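PDB 1VKY: S-adenosylmethionine:tRNA ribosyltransferase-isomerase from Thermotoga maritima, which probably transfers and isomerises the ribose of S-adenosylmethionine onto the 7-aminomethyl group of preQ1-modified tRNA, giving epoxyqueuosine in the tRNA. Local coordinates for residues E329-K332 / R336-S339; R244-T249 / N254-V259; I95-L98 / I102-C105. All blocks are in the same frame, centred on the assembly; numbering follows the deposited sequence.

Interaction 1. Residues E329-K332 / R336-S339; sequences EAVK and RFFS
Phe337 reaches back to the end of helix 320-332 and touches Ala330 and Val331 with the far end of its ring. Starting at the backbone, CB points toward the helix, and CG stands anti to the carbonyl carbon (chi1 -72°), which carries the ring on toward the helix. CD1 and CD2 are still short of the helix. CE1 comes within 4.3 Å of both Ala330 CB and Val331 CG2, while CE2 lies 4.4 Å from Val331 CG2. CZ closes the approach, 3.8 Å from Ala330 CB and 3.7 Å from Val331 CG2, so the tip of the ring sits against both methyls. The valine crosses the phenylalanine at about a right angle and offers the methyl beside its own backbone N. Around this point Phe303 brings a second ring against Phe337 and Tyr20 also packs on it, while backbone hydrogen bonds tie Phe337 to Leu26 and Ala28. The contact thus joins the last turn of the helix to the loop that leads into strand 343-346. Only carbon atoms meet between the two segments, with no hydrogen bond or salt bridge across them, so the cohesion here is dispersion and burial of apolar surface, with little directional demand.

Interaction 2. Residues R244-T249 / N254-V259; sequences RKLRET and NRIVAV
Thr249 and Asn254 set their side chains at about a right angle, and Leu246 and Ile256 repeat that crossing farther along the contact. In the first pair Thr249 CG2 lies 3.8 Å from Asn254 CB, and the same methyl rests 3.6 Å from Arg255 O. It can do so because the threonine turns CG2 anti to its own nitrogen, leaving OG1 (chi1 -60°) to fold back on the helix. There OG1 donates to Lys245 O at 2.6 Å, and that carbonyl also receives Thr249 N, the two donors arriving from opposite faces of its plane. The hydroxyl is thereby satisfied inside a buried contact. This is the tight turn of an alpha/beta unit: helix 240-252 ends and the chain passes almost at once into strand 256-259, which runs between the parallel strands 67-75 and 298-302 of the mixed sheet. Asn254 N donates to Thr249 O across the turn at 3.0 Å, with a rather bent angle of 143°, while its OD1 accepts from Arg252. Arg255 points away from the helix to a salt bridge with Asp66. In the second pair Leu246 CD2 meets Ile256 CD1 at 3.8 Å and also nears CG2, and Leu267 of helix 261-270 packs on Leu246.

Interaction 3. Residues I95-L98 / I102-C105; sequences IERL and IWKC
The indole of Trp103 carries Arg97 on one face: CB stands 3.5 Å from the centroid of the six-membered ring, almost on its normal, a CH-pi contact. The extended arginine runs outward past the ring, CD lying 3.7 Å from Trp103 CZ2. At the guanidinium it is CZ2 that lies at the edge, the two planes being 77° apart. Asp147 receives Arg97 NE in a salt bridge and Trp103 NE1 in a hydrogen bond, while Arg97 NH2 pairs with Glu100. With an alanine in place of Trp103, the arginine stem would probably lose the surface it lies on and Asp147 one of its donors. Arg97 and Trp103 are a non-hydrogen-bonded pair of the antiparallel hairpin 89-97/102-108, which contains a classic beta bulge: Ile95 N and Glu96 N both donate to Lys104 O, at 2.9 and 3.1 Å. Lys104 N returns a bond of 2.7 Å to Glu96 O. On the sheet's opposite face, Glu96 and Lys104 lie side by side, OE1 3.4 Å from Lys104 CD, yet their charged ends part: Glu96 OE1 accepts from Gln237, and Lys104 NZ, after bends at chi3 and chi4, pairs with Asp135. Leu98 CD2 covers this stem, 3.8 Å from Lys104 CD.

How the interactions relate
Along the chain interaction 3 comes first, then interaction 2, then interaction 1, each closing before the next opens. Interaction 3 belongs to the six-stranded antiparallel sheet, whereas interaction 2 contributes strand 256-259 to the nine-stranded mixed sheet. Interaction 1 precedes strand 343-346 of that same mixed sheet. The centres of interactions 1 and 2 lie about 29 Å apart, those of 2 and 3 about 25 Å, and those of 1 and 3 about 41 Å, on opposite sides of the chain's centre; none touches another. All three are short-range closures between neighbouring elements. Among the links between the sheets is the hydrogen bond from Gln237, in strand 234-238, to Glu96 of interaction 3.

Interaction 1. Residues E329-K332 / R336-S339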
loop_
_atom_site.group_PDB
_atom_site.type_symbol
_atom_site.label_atom_id
_atom_site.label_comp_id
_atom_site.label_asym_id
_atom_site.label_seq_id
_atom_site.Cartn_x
_atom_site.Cartn_y
_atom_site.Cartn_z
ATOM N N GLU B 329 -20.983 -12.180 -4.212
ATOM C CA GLU B 329 -20.318 -13.457 -3.892
ATOM C C GLU B 329 -18.912 -13.288 -3.322
ATOM O O GLU B 329 -18.500 -14.046 -2.418
ATOM C CB GLU B 329 -20.235 -14.394 -5.115
ATOM C CG GLU B 329 -21.309 -15.476 -5.215
ATOM C CD GLU B 329 -21.418 -16.406 -3.978
ATOM O OE1 GLU B 329 -22.395 -16.268 -3.214
ATOM O OE2 GLU B 329 -20.556 -17.292 -3.760
ATOM N N ALA B 330 -18.164 -12.311 -3.830
ATOM C CA ALA B 330 -16.829 -12.036 -3.292
ATOM C C ALA B 330 -16.868 -11.595 -1.823
ATOM O O ALA B 330 -16.057 -12.045 -1.018
ATOM C CB ALA B 330 -16.098 -11.000 -4.128
ATOM N N VAL B 331 -17.800 -10.715 -1.485
ATOM C CA VAL B 331 -17.960 -10.267 -0.092
ATOM C C VAL B 331 -18.352 -11.458 0.773
ATOM O O VAL B 331 -17.776 -11.681 1.836
ATOM C CB VAL B 331 -18.995 -9.097 0.013
ATOM C CG1 VAL B 331 -19.374 -8.803 1.441
ATOM C CG2 VAL B 331 -18.461 -7.834 -0.684
ATOM N N LYS B 332 -19.297 -12.250 0.289
ATOM C CA LYS B 332 -19.796 -13.399 1.036
ATOM C C LYS B 332 -18.667 -14.356 1.283
ATOM O O LYS B 332 -18.505 -14.846 2.396
ATOM C CB LYS B 332 -20.924 -14.073 0.268
ATOM C CG LYS B 332 -21.609 -15.190 0.987
ATOM C CD LYS B 332 -22.635 -15.842 0.091
ATOM C CE LYS B 332 -23.404 -16.936 0.835
ATOM N NZ LYS B 332 -24.215 -17.745 -0.133
ATOM N N ARG B 336 -10.458 -10.463 -0.657
ATOM C CA ARG B 336 -9.850 -9.186 -0.340
ATOM C C ARG B 336 -9.898 -8.237 -1.530
ATOM O O ARG B 336 -9.703 -8.660 -2.698
ATOM C CB ARG B 336 -8.418 -9.386 0.089
ATOM C CG ARG B 336 -8.232 -10.259 1.339
ATOM C CD ARG B 336 -6.774 -10.665 1.539
ATOM N NE ARG B 336 -6.206 -11.122 0.267
ATOM C CZ ARG B 336 -5.161 -10.593 -0.385
ATOM N NH1 ARG B 336 -4.459 -9.553 0.115
ATOM N NH2 ARG B 336 -4.813 -11.138 -1.565
ATOM N N PHE B 337 -10.135 -6.960 -1.212
ATOM C CA PHE B 337 -10.463 -5.924 -2.180
ATOM C C PHE B 337 -9.399 -4.841 -2.266
ATOM O O PHE B 337 -8.554 -4.675 -1.384
ATOM C CB PHE B 337 -11.790 -5.277 -1.815
ATOM C CG PHE B 337 -12.974 -6.153 -2.054
ATOM C CD1 PHE B 337 -13.177 -7.278 -1.301
ATOM C CD2 PHE B 337 -13.926 -5.795 -2.974
ATOM C CE1 PHE B 337 -14.264 -8.069 -1.508
ATOM C CE2 PHE B 337 -15.034 -6.602 -3.191
ATOM C CZ PHE B 337 -15.192 -7.729 -2.465
ATOM N N PHE B 338 -9.462 -4.116 -3.366
ATOM C CA PHE B 338 -8.626 -2.965 -3.631
ATOM C C PHE B 338 -7.242 -3.385 -4.049
ATOM O O PHE B 338 -7.026 -4.518 -4.473
ATOM C CB PHE B 338 -8.705 -1.967 -2.434
ATOM C CG PHE B 338 -8.372 -0.556 -2.768
ATOM C CD1 PHE B 338 -8.953 0.080 -3.846
ATOM C CD2 PHE B 338 -7.445 0.140 -2.016
ATOM C CE1 PHE B 338 -8.633 1.383 -4.139
ATOM C CE2 PHE B 338 -7.133 1.452 -2.313
ATOM C CZ PHE B 338 -7.720 2.069 -3.355
ATOM N N SER B 339 -6.333 -2.414 -4.071
ATOM C CA SER B 339 -5.042 -2.536 -4.705
ATOM C C SER B 339 -4.140 -3.711 -4.305
ATOM O O SER B 339 -3.310 -4.149 -5.131
ATOM C CB SER B 339 -4.288 -1.204 -4.505
ATOM O OG SER B 339 -5.007 -0.150 -5.172
#

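Interaction 2. Residues R244-T249 / N254-V259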
loop_
_atom_site.group_PDB
_atom_site.type_symbol
_atom_site.label_atom_id
_atom_site.label_comp_id
_atom_site.label_asym_id
_atom_site.label_seq_id
_atom_site.Cartn_x
_atom_site.Cartn_y
_atom_site.Cartn_z
ATOM N N ARG B 244 1.740 -4.138 -33.608
ATOM C CA ARG B 244 1.922 -5.331 -34.444
ATOM C C ARG B 244 1.356 -6.573 -33.796
ATOM O O ARG B 244 0.669 -7.358 -34.424
ATOM C CB ARG B 244 3.408 -5.566 -34.724
ATOM C CG ARG B 244 3.615 -6.671 -35.752
ATOM C CD ARG B 244 4.932 -7.483 -35.641
ATOM N NE ARG B 244 5.978 -6.789 -34.905
ATOM C CZ ARG B 244 6.553 -7.202 -33.759
ATOM N NH1 ARG B 244 6.214 -8.355 -33.158
ATOM N NH2 ARG B 244 7.501 -6.433 -33.213
ATOM N N LYS B 245 1.651 -6.769 -32.515
ATOM C CA LYS B 245 1.142 -7.932 -31.801
ATOM C C LYS B 245 -0.370 -7.967 -31.671
ATOM O O LYS B 245 -0.983 -9.033 -31.718
ATOM C CB LYS B 245 1.781 -7.971 -30.436
ATOM C CG LYS B 245 3.249 -8.303 -30.525
ATOM C CD LYS B 245 3.835 -8.599 -29.174
ATOM C CE LYS B 245 5.096 -9.418 -29.344
ATOM N NZ LYS B 245 5.730 -9.563 -28.018
ATOM N N LEU B 246 -0.988 -6.810 -31.495
ATOM C CA LEU B 246 -2.458 -6.748 -31.403
ATOM C C LEU B 246 -3.059 -7.217 -32.719
ATOM O O LEU B 246 -4.044 -7.977 -32.759
ATOM C CB LEU B 246 -2.927 -5.299 -31.111
ATOM C CG LEU B 246 -2.577 -4.714 -29.754
ATOM C CD1 LEU B 246 -2.729 -3.217 -29.792
ATOM C CD2 LEU B 246 -3.439 -5.323 -28.692
ATOM N N ARG B 247 -2.481 -6.735 -33.813
ATOM C CA ARG B 247 -2.958 -7.102 -35.144
ATOM C C ARG B 247 -2.712 -8.584 -35.445
ATOM O O ARG B 247 -3.592 -9.285 -35.919
ATOM C CB ARG B 247 -2.291 -6.235 -36.205
ATOM C CG ARG B 247 -2.800 -6.579 -37.597
ATOM C CD ARG B 247 -2.199 -5.766 -38.776
ATOM N NE ARG B 247 -0.766 -5.496 -38.645
ATOM C CZ ARG B 247 0.206 -6.392 -38.822
ATOM N NH1 ARG B 247 -0.068 -7.667 -39.134
ATOM N NH2 ARG B 247 1.470 -5.999 -38.661
ATOM N N GLU B 248 -1.534 -9.078 -35.122
ATOM C CA GLU B 248 -1.225 -10.521 -35.295
ATOM C C GLU B 248 -2.106 -11.466 -34.463
ATOM O O GLU B 248 -2.483 -12.562 -34.914
ATOM C CB GLU B 248 0.232 -10.773 -34.948
ATOM C CG GLU B 248 1.223 -10.199 -35.947
ATOM C CD GLU B 248 2.644 -10.287 -35.451
ATOM O OE1 GLU B 248 2.863 -10.567 -34.245
ATOM O OE2 GLU B 248 3.541 -10.070 -36.274
ATOM N N THR B 249 -2.425 -11.052 -33.245
ATOM C CA THR B 249 -3.262 -11.853 -32.362
ATOM C C THR B 249 -4.684 -11.976 -32.922
ATOM O O THR B 249 -5.246 -13.062 -33.000
ATOM C CB THR B 249 -3.291 -11.191 -30.980
ATOM O OG1 THR B 249 -1.962 -11.113 -30.468
ATOM C CG2 THR B 249 -3.961 -12.091 -29.961
ATOM N N ASN B 254 -6.766 -15.383 -31.892
ATOM C CA ASN B 254 -6.559 -15.539 -30.407
ATOM C C ASN B 254 -7.085 -14.334 -29.622
ATOM O O ASN B 254 -7.552 -13.369 -30.216
ATOM C CB ASN B 254 -5.082 -15.725 -30.075
ATOM C CG ASN B 254 -4.549 -17.061 -30.520
ATOM O OD1 ASN B 254 -3.692 -17.118 -31.368
ATOM N ND2 ASN B 254 -5.042 -18.126 -29.935
ATOM N N ARG B 255 -6.972 -14.379 -28.296
ATOM C CA ARG B 255 -7.511 -13.306 -27.460
ATOM C C ARG B 255 -6.481 -12.264 -27.044
ATOM O O ARG B 255 -5.353 -12.606 -26.689
ATOM C CB ARG B 255 -8.131 -13.886 -26.226
ATOM C CG ARG B 255 -9.474 -14.544 -26.530
ATOM C CD ARG B 255 -9.987 -15.336 -25.409
ATOM N NE ARG B 255 -8.981 -16.309 -24.989
ATOM C CZ ARG B 255 -9.218 -17.280 -24.131
ATOM N NH1 ARG B 255 -10.431 -17.405 -23.629
ATOM N NH2 ARG B 255 -8.246 -18.120 -23.782
ATOM N N ILE B 256 -6.913 -11.007 -27.077
ATOM C CA ILE B 256 -6.232 -9.896 -26.414
ATOM C C ILE B 256 -6.786 -9.766 -24.982
ATOM O O ILE B 256 -7.969 -9.479 -24.745
ATOM C CB ILE B 256 -6.418 -8.604 -27.204
ATOM C CG1 ILE B 256 -5.791 -8.735 -28.593
ATOM C CG2 ILE B 256 -5.819 -7.389 -26.460
ATOM C CD1 ILE B 256 -6.325 -7.706 -29.541
ATOM N N VAL B 257 -5.917 -10.069 -24.033
ATOM C CA VAL B 257 -6.234 -10.079 -22.653
ATOM C C VAL B 257 -5.592 -8.854 -22.031
ATOM O O VAL B 257 -4.374 -8.794 -21.866
ATOM C CB VAL B 257 -5.736 -11.390 -21.953
ATOM C CG1 VAL B 257 -6.238 -11.450 -20.502
ATOM C CG2 VAL B 257 -6.199 -12.659 -22.714
ATOM N N ALA B 258 -6.412 -7.888 -21.636
ATOM C CA ALA B 258 -5.883 -6.696 -20.985
ATOM C C ALA B 258 -5.630 -6.992 -19.531
ATOM O O ALA B 258 -6.450 -7.606 -18.865
ATOM C CB ALA B 258 -6.823 -5.530 -21.127
ATOM N N VAL B 259 -4.486 -6.527 -19.031
ATOM C CA VAL B 259 -4.193 -6.645 -17.601
ATOM C C VAL B 259 -4.309 -5.266 -16.984
ATOM O O VAL B 259 -3.435 -4.409 -17.213
ATOM C CB VAL B 259 -2.799 -7.237 -17.358
ATOM C CG1 VAL B 259 -2.539 -7.303 -15.837
ATOM C CG2 VAL B 259 -2.705 -8.609 -18.001
#

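Interaction 3. Residues I95-L98 / I102-C105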
loop_
_atom_site.group_PDB
_atom_site.type_symbol
_atom_site.label_atom_id
_atom_site.label_comp_id
_atom_site.label_asym_id
_atom_site.label_seq_id
_atom_site.Cartn_x
_atom_site.Cartn_y
_atom_site.Cartn_z
ATOM N N ILE B 95 9.849 11.137 -23.566
ATOM C CA ILE B 95 8.898 10.017 -23.600
ATOM C C ILE B 95 9.686 8.718 -23.722
ATOM O O ILE B 95 9.517 7.811 -22.936
ATOM C CB ILE B 95 7.904 10.182 -24.812
ATOM C CG1 ILE B 95 7.027 11.447 -24.660
ATOM C CG2 ILE B 95 7.084 8.959 -25.038
ATOM C CD1 ILE B 95 6.217 11.557 -23.374
ATOM N N GLU B 96 10.557 8.612 -24.712
ATOM C CA GLU B 96 11.235 7.360 -24.930
ATOM C C GLU B 96 12.658 7.527 -25.433
ATOM O O GLU B 96 12.906 8.155 -26.439
ATOM C CB GLU B 96 10.420 6.497 -25.909
ATOM C CG GLU B 96 10.962 5.092 -26.050
ATOM C CD GLU B 96 10.333 4.306 -27.173
ATOM O OE1 GLU B 96 9.359 4.786 -27.797
ATOM O OE2 GLU B 96 10.820 3.179 -27.418
ATOM N N ARG B 97 13.596 6.907 -24.737
ATOM C CA ARG B 97 15.004 6.969 -25.129
ATOM C C ARG B 97 15.319 5.978 -26.208
ATOM O O ARG B 97 15.063 4.779 -26.055
ATOM C CB ARG B 97 15.830 6.645 -23.909
ATOM C CG ARG B 97 17.300 6.629 -24.069
ATOM C CD ARG B 97 17.942 6.353 -22.736
ATOM N NE ARG B 97 19.383 6.451 -22.805
ATOM C CZ ARG B 97 20.179 5.447 -23.120
ATOM N NH1 ARG B 97 19.695 4.258 -23.422
ATOM N NH2 ARG B 97 21.478 5.636 -23.138
ATOM N N LEU B 98 15.877 6.473 -27.309
ATOM C CA LEU B 98 16.251 5.609 -28.423
ATOM C C LEU B 98 17.715 5.215 -28.298
ATOM O O LEU B 98 18.129 4.154 -28.744
ATOM C CB LEU B 98 15.964 6.294 -29.761
ATOM C CG LEU B 98 14.523 6.810 -29.977
ATOM C CD1 LEU B 98 14.345 7.225 -31.424
ATOM C CD2 LEU B 98 13.454 5.796 -29.593
ATOM N N ILE B 102 19.385 10.720 -27.484
ATOM C CA ILE B 102 18.366 10.735 -28.553
ATOM C C ILE B 102 17.050 10.175 -27.974
ATOM O O ILE B 102 16.952 8.988 -27.577
ATOM C CB ILE B 102 18.826 9.947 -29.841
ATOM C CG1 ILE B 102 20.179 10.436 -30.333
ATOM C CG2 ILE B 102 17.793 10.098 -30.958
ATOM C CD1 ILE B 102 20.666 9.766 -31.600
ATOM N N TRP B 103 16.045 11.050 -27.918
ATOM C CA TRP B 103 14.769 10.770 -27.295
ATOM C C TRP B 103 13.582 11.131 -28.172
ATOM O O TRP B 103 13.595 12.171 -28.838
ATOM C CB TRP B 103 14.663 11.617 -26.017
ATOM C CG TRP B 103 15.562 11.177 -24.930
ATOM C CD1 TRP B 103 16.924 11.382 -24.839
ATOM C CD2 TRP B 103 15.188 10.457 -23.769
ATOM N NE1 TRP B 103 17.403 10.821 -23.686
ATOM C CE2 TRP B 103 16.363 10.241 -23.010
ATOM C CE3 TRP B 103 13.978 9.964 -23.286
ATOM C CZ2 TRP B 103 16.352 9.571 -21.796
ATOM C CZ3 TRP B 103 13.966 9.317 -22.076
ATOM C CH2 TRP B 103 15.156 9.120 -21.349
ATOM N N LYS B 104 12.545 10.285 -28.140
ATOM C CA LYS B 104 11.238 10.652 -28.620
ATOM C C LYS B 104 10.640 11.531 -27.566
ATOM O O LYS B 104 10.611 11.156 -26.399
ATOM C CB LYS B 104 10.322 9.442 -28.809
ATOM C CG LYS B 104 10.693 8.603 -29.988
ATOM C CD LYS B 104 9.939 7.286 -30.006
ATOM C CE LYS B 104 8.451 7.457 -30.129
ATOM N NZ LYS B 104 8.085 7.705 -31.519
ATOM N N CYS B 105 10.152 12.684 -27.993
ATOM C CA CYS B 105 9.676 13.728 -27.098
ATOM C C CYS B 105 8.331 14.239 -27.542
ATOM O O CYS B 105 7.992 14.233 -28.719
ATOM C CB CYS B 105 10.653 14.908 -27.103
ATOM S SG CYS B 105 12.294 14.478 -26.478
#